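Local coordinates for rhamnose ABC transporter, rhamnose-binding protein (Actinomyces odontolyticus ATCC 17982, PDB 5BQ3), which probably binds a sugar such as rhamnose outside the membrane and delivers it to an ABC transporter for uptake, at residues R255-F266 against V320-D331. Residues are numbered along the deposited sequence; the frame is centred on the assembly and turned at random.
Sequences RSFVKDGTVKEF and VRFNADNIDKYD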
loop_
_atom_site.group_PDB
_atom_site.type_symbol
_atom_site.label_atom_id
_atom_site.label_comp_id
_atom_site.label_asym_id
_atom_site.label_seq_id
_atom_site.Cartn_x
_atom_site.Cartn_y
_atom_site.Cartn_z
ATOM N N ARG A 255 4.246 16.957 4.440
ATOM C CA ARG A 255 3.740 17.857 5.486
ATOM C C ARG A 255 4.004 19.341 5.208
ATOM O O ARG A 255 3.068 20.139 5.259
ATOM C CB ARG A 255 4.345 17.485 6.848
ATOM C CG ARG A 255 3.379 17.681 8.007
ATOM C CD ARG A 255 3.992 17.333 9.355
ATOM N NE ARG A 255 4.521 15.967 9.422
ATOM C CZ ARG A 255 3.779 14.881 9.609
ATOM N NH1 ARG A 255 2.464 14.979 9.727
ATOM N NH2 ARG A 255 4.346 13.687 9.668
ATOM N N SER A 256 5.267 19.701 4.919
ATOM C CA SER A 256 5.697 21.075 4.648
ATOM C C SER A 256 5.060 21.640 3.377
ATOM O O SER A 256 4.648 22.793 3.381
ATOM C CB SER A 256 7.216 21.151 4.541
ATOM O OG SER A 256 7.698 20.338 3.484
ATOM N N PHE A 257 4.959 20.826 2.308
ATOM C CA PHE A 257 4.397 21.226 1.015
ATOM C C PHE A 257 2.884 21.412 1.067
ATOM O O PHE A 257 2.347 22.230 0.319
ATOM C CB PHE A 257 4.758 20.205 -0.072
ATOM C CG PHE A 257 6.241 20.001 -0.252
ATOM C CD1 PHE A 257 7.038 21.008 -0.787
ATOM C CD2 PHE A 257 6.841 18.801 0.103
ATOM C CE1 PHE A 257 8.410 20.820 -0.946
ATOM C CE2 PHE A 257 8.213 18.610 -0.068
ATOM C CZ PHE A 257 8.989 19.622 -0.591
ATOM N N VAL A 258 2.202 20.655 1.941
ATOM C CA VAL A 258 0.754 20.728 2.121
ATOM C C VAL A 258 0.408 22.054 2.835
ATOM O O VAL A 258 -0.577 22.703 2.472
ATOM C CB VAL A 258 0.204 19.474 2.857
ATOM C CG1 VAL A 258 -1.278 19.609 3.151
ATOM C CG2 VAL A 258 0.451 18.206 2.049
ATOM N N LYS A 259 1.251 22.475 3.800
ATOM C CA LYS A 259 1.073 23.715 4.562
ATOM C C LYS A 259 1.441 24.958 3.740
ATOM O O LYS A 259 0.777 25.986 3.892
ATOM C CB LYS A 259 1.885 23.684 5.869
ATOM C CG LYS A 259 1.473 22.583 6.856
ATOM C CD LYS A 259 0.133 22.819 7.522
ATOM C CE LYS A 259 -0.272 21.626 8.346
ATOM N NZ LYS A 259 -1.631 21.784 8.922
ATOM N N ASP A 260 2.488 24.862 2.881
ATOM C CA ASP A 260 2.958 25.927 1.974
ATOM C C ASP A 260 1.890 26.326 0.977
ATOM O O ASP A 260 1.764 27.502 0.635
ATOM C CB ASP A 260 4.180 25.453 1.147
ATOM C CG ASP A 260 5.503 25.270 1.857
ATOM O OD1 ASP A 260 5.514 25.267 3.110
ATOM O OD2 ASP A 260 6.526 25.060 1.162
ATOM N N GLY A 261 1.187 25.317 0.475
ATOM C CA GLY A 261 0.198 25.442 -0.586
ATOM C C GLY A 261 0.641 24.816 -1.899
ATOM O O GLY A 261 -0.091 24.904 -2.889
ATOM N N THR A 262 1.838 24.174 -1.924
ATOM C CA THR A 262 2.401 23.496 -3.105
ATOM C C THR A 262 1.522 22.282 -3.457
ATOM O O THR A 262 1.223 22.053 -4.630
ATOM C CB THR A 262 3.875 23.103 -2.853
ATOM O OG1 THR A 262 4.597 24.245 -2.387
ATOM C CG2 THR A 262 4.558 22.536 -4.097
ATOM N N VAL A 263 1.104 21.525 -2.428
ATOM C CA VAL A 263 0.246 20.345 -2.533
ATOM C C VAL A 263 -1.047 20.625 -1.748
ATOM O O VAL A 263 -0.980 21.098 -0.614
ATOM C CB VAL A 263 0.975 19.060 -2.036
ATOM C CG1 VAL A 263 0.084 17.825 -2.156
ATOM C CG2 VAL A 263 2.289 18.845 -2.783
ATOM N N LYS A 264 -2.213 20.366 -2.359
ATOM C CA LYS A 264 -3.511 20.563 -1.707
ATOM C C LYS A 264 -4.022 19.232 -1.148
ATOM O O LYS A 264 -4.426 19.177 0.020
ATOM C CB LYS A 264 -4.534 21.196 -2.666
ATOM C CG LYS A 264 -4.290 22.683 -2.902
ATOM C CD LYS A 264 -5.407 23.338 -3.696
ATOM C CE LYS A 264 -5.192 24.827 -3.836
ATOM N NZ LYS A 264 -6.310 25.482 -4.566
ATOM N N GLU A 265 -3.969 18.156 -1.967
ATOM C CA GLU A 265 -4.406 16.815 -1.581
ATOM C C GLU A 265 -3.689 15.728 -2.386
ATOM O O GLU A 265 -3.560 15.822 -3.607
ATOM C CB GLU A 265 -5.933 16.663 -1.738
ATOM C CG GLU A 265 -6.514 15.468 -0.998
ATOM C CD GLU A 265 -8.019 15.309 -1.091
ATOM O OE1 GLU A 265 -8.541 15.162 -2.220
ATOM O OE2 GLU A 265 -8.675 15.302 -0.025
ATOM N N PHE A 266 -3.239 14.690 -1.678
ATOM C CA PHE A 266 -2.614 13.487 -2.217
ATOM C C PHE A 266 -3.250 12.285 -1.510
ATOM O O PHE A 266 -4.069 12.474 -0.612
ATOM C CB PHE A 266 -1.072 13.516 -2.070
ATOM C CG PHE A 266 -0.548 13.433 -0.655
ATOM C CD1 PHE A 266 -0.376 14.583 0.107
ATOM C CD2 PHE A 266 -0.203 12.210 -0.094
ATOM C CE1 PHE A 266 0.098 14.505 1.418
ATOM C CE2 PHE A 266 0.264 12.133 1.221
ATOM C CZ PHE A 266 0.425 13.281 1.963
ATOM N N VAL A 320 -6.606 6.298 1.468
ATOM C CA VAL A 320 -6.776 7.396 2.427
ATOM C C VAL A 320 -6.285 8.692 1.770
ATOM O O VAL A 320 -5.149 8.754 1.298
ATOM C CB VAL A 320 -6.061 7.114 3.785
ATOM C CG1 VAL A 320 -6.143 8.314 4.722
ATOM C CG2 VAL A 320 -6.629 5.871 4.464
ATOM N N ARG A 321 -7.153 9.712 1.727
ATOM C CA ARG A 321 -6.825 11.020 1.159
ATOM C C ARG A 321 -6.269 11.920 2.255
ATOM O O ARG A 321 -6.884 12.055 3.316
ATOM C CB ARG A 321 -8.048 11.665 0.485
ATOM C CG ARG A 321 -8.461 11.007 -0.816
ATOM C CD ARG A 321 -9.499 11.835 -1.524
ATOM N NE ARG A 321 -10.283 11.018 -2.442
ATOM C CZ ARG A 321 -11.139 11.503 -3.334
ATOM N NH1 ARG A 321 -11.322 12.814 -3.447
ATOM N NH2 ARG A 321 -11.816 10.682 -4.126
ATOM N N PHE A 322 -5.095 12.519 2.002
ATOM C CA PHE A 322 -4.421 13.396 2.957
ATOM C C PHE A 322 -4.416 14.838 2.472
ATOM O O PHE A 322 -4.016 15.122 1.342
ATOM C CB PHE A 322 -2.980 12.927 3.227
ATOM C CG PHE A 322 -2.835 11.501 3.704
ATOM C CD1 PHE A 322 -2.697 10.455 2.801
ATOM C CD2 PHE A 322 -2.804 11.207 5.062
ATOM C CE1 PHE A 322 -2.553 9.139 3.246
ATOM C CE2 PHE A 322 -2.669 9.888 5.504
ATOM C CZ PHE A 322 -2.550 8.862 4.594
ATOM N N ASN A 323 -4.863 15.741 3.347
ATOM C CA ASN A 323 -4.923 17.188 3.140
ATOM C C ASN A 323 -4.452 17.878 4.427
ATOM O O ASN A 323 -4.061 17.189 5.372
ATOM C CB ASN A 323 -6.335 17.636 2.724
ATOM C CG ASN A 323 -7.454 16.990 3.501
ATOM O OD1 ASN A 323 -7.596 17.170 4.716
ATOM N ND2 ASN A 323 -8.274 16.219 2.809
ATOM N N ALA A 324 -4.493 19.223 4.470
ATOM C CA ALA A 324 -4.032 20.027 5.602
ATOM C C ALA A 324 -4.840 19.828 6.903
ATOM O O ALA A 324 -4.405 20.294 7.958
ATOM C CB ALA A 324 -4.042 21.486 5.209
ATOM N N ASP A 325 -5.973 19.106 6.841
ATOM C CA ASP A 325 -6.848 18.862 7.993
ATOM C C ASP A 325 -6.539 17.539 8.723
ATOM O O ASP A 325 -6.989 17.368 9.859
ATOM C CB ASP A 325 -8.325 18.878 7.558
ATOM C CG ASP A 325 -8.692 20.062 6.685
ATOM O OD1 ASP A 325 -8.839 21.174 7.228
ATOM O OD2 ASP A 325 -8.809 19.878 5.455
ATOM N N ASN A 326 -5.788 16.615 8.088
ATOM C CA ASN A 326 -5.463 15.323 8.695
ATOM C C ASN A 326 -3.977 14.928 8.528
ATOM O O ASN A 326 -3.583 13.867 9.019
ATOM C CB ASN A 326 -6.371 14.224 8.113
ATOM C CG ASN A 326 -6.135 13.883 6.656
ATOM O OD1 ASN A 326 -5.782 14.736 5.832
ATOM N ND2 ASN A 326 -6.342 12.622 6.306
ATOM N N ILE A 327 -3.162 15.777 7.864
ATOM C CA ILE A 327 -1.738 15.529 7.600
ATOM C C ILE A 327 -0.932 15.316 8.906
ATOM O O ILE A 327 -0.087 14.423 8.940
ATOM C CB ILE A 327 -1.105 16.642 6.696
ATOM C CG1 ILE A 327 0.329 16.283 6.237
ATOM C CG2 ILE A 327 -1.160 18.048 7.317
ATOM C CD1 ILE A 327 0.416 15.559 4.944
ATOM N N ASP A 328 -1.227 16.093 9.972
ATOM C CA ASP A 328 -0.524 16.031 11.260
ATOM C C ASP A 328 -1.019 14.893 12.175
ATOM O O ASP A 328 -0.530 14.767 13.300
ATOM C CB ASP A 328 -0.643 17.379 11.997
ATOM C CG ASP A 328 -0.099 18.576 11.240
ATOM O OD1 ASP A 328 0.932 18.427 10.545
ATOM O OD2 ASP A 328 -0.682 19.672 11.373
ATOM N N LYS A 329 -1.960 14.062 11.693
ATOM C CA LYS A 329 -2.522 12.944 12.452
ATOM C C LYS A 329 -1.838 11.603 12.106
ATOM O O LYS A 329 -2.116 10.598 12.766
ATOM C CB LYS A 329 -4.041 12.848 12.212
ATOM C CG LYS A 329 -4.840 14.010 12.784
ATOM C CD LYS A 329 -6.301 13.939 12.367
ATOM C CE LYS A 329 -7.092 15.107 12.901
ATOM N NZ LYS A 329 -8.513 15.057 12.467
ATOM N N TYR A 330 -0.939 11.593 11.090
ATOM C CA TYR A 330 -0.244 10.389 10.615
ATOM C C TYR A 330 1.278 10.574 10.615
ATOM O O TYR A 330 1.759 11.605 10.152
ATOM C CB TYR A 330 -0.727 10.022 9.200
ATOM C CG TYR A 330 -2.213 9.747 9.099
ATOM C CD1 TYR A 330 -2.724 8.475 9.327
ATOM C CD2 TYR A 330 -3.108 10.762 8.773
ATOM C CE1 TYR A 330 -4.093 8.218 9.234
ATOM C CE2 TYR A 330 -4.477 10.518 8.674
ATOM C CZ TYR A 330 -4.965 9.240 8.895
ATOM O OH TYR A 330 -6.318 9.004 8.808
ATOM N N ASP A 331 2.038 9.566 11.106
ATOM C CA ASP A 331 3.503 9.639 11.172
ATOM C C ASP A 331 4.192 8.448 10.479
ATOM O O ASP A 331 4.574 7.471 11.131
ATOM C CB ASP A 331 3.993 9.763 12.628
ATOM C CG ASP A 331 5.463 10.126 12.757
ATOM O OD1 ASP A 331 5.827 11.272 12.410
ATOM O OD2 ASP A 331 6.245 9.274 13.217
#
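Ile327 is the main bump, filling a hollow bounded by Arg255, Val258, Lys259 and Phe266. With CG1 anti to the backbone N (chi1 -171°), the branch carrying CD1 lies on the Phe266 side, and CD1 meets the ring edge, 3.7 Å from Phe266 CE1, while Val258 CG2 meets the same methyl tip to tip. The Ile327 CG2 branch takes the outer side, alongside the aliphatic end of Lys259. A second fit has Val258 CG1 lying against the backbone of the turn, 3.5 Å from Ala324 N. Phe322 CB sits over one face of Phe266, 3.9 Å from the ring centroid; the rings, 20° from parallel, are slid apart and barely overlap.

Polar groups rim this apolar fit. Lys259 NZ forms a salt bridge with Asp328 OD2 at 3.4 Å and bonds weakly to Ala324 O. The Arg255 chain, bent at chi3 (-56°), brings its guanidinium edge to Tyr330 O, bonded weakly through NH1 and NH2; long ion pairs to Asp328 and Asp331 complete the network. Away from the Phe266 ring, Asn323 ND2 donates to the anti lone pair of Glu265 OE2 at 3.0 Å, in its own amide plane.

Phe266 and Phe322 form an antiparallel hydrogen-bonded pair, with Phe266 N to Phe322 O at 3.1 Å and Phe322 N to Phe266 O at 2.8 Å. Segment 320-331 thus packs on helix 251-260 and pairs with strand 266-268; beside this two-stranded sheet Glu265 and Arg321 touch helix 134-149. All lie in the lobe built on parallel strands 153-159, 187-194, 218-221 and 244-247, consistent with the two-lobed periplasmic binding protein fold.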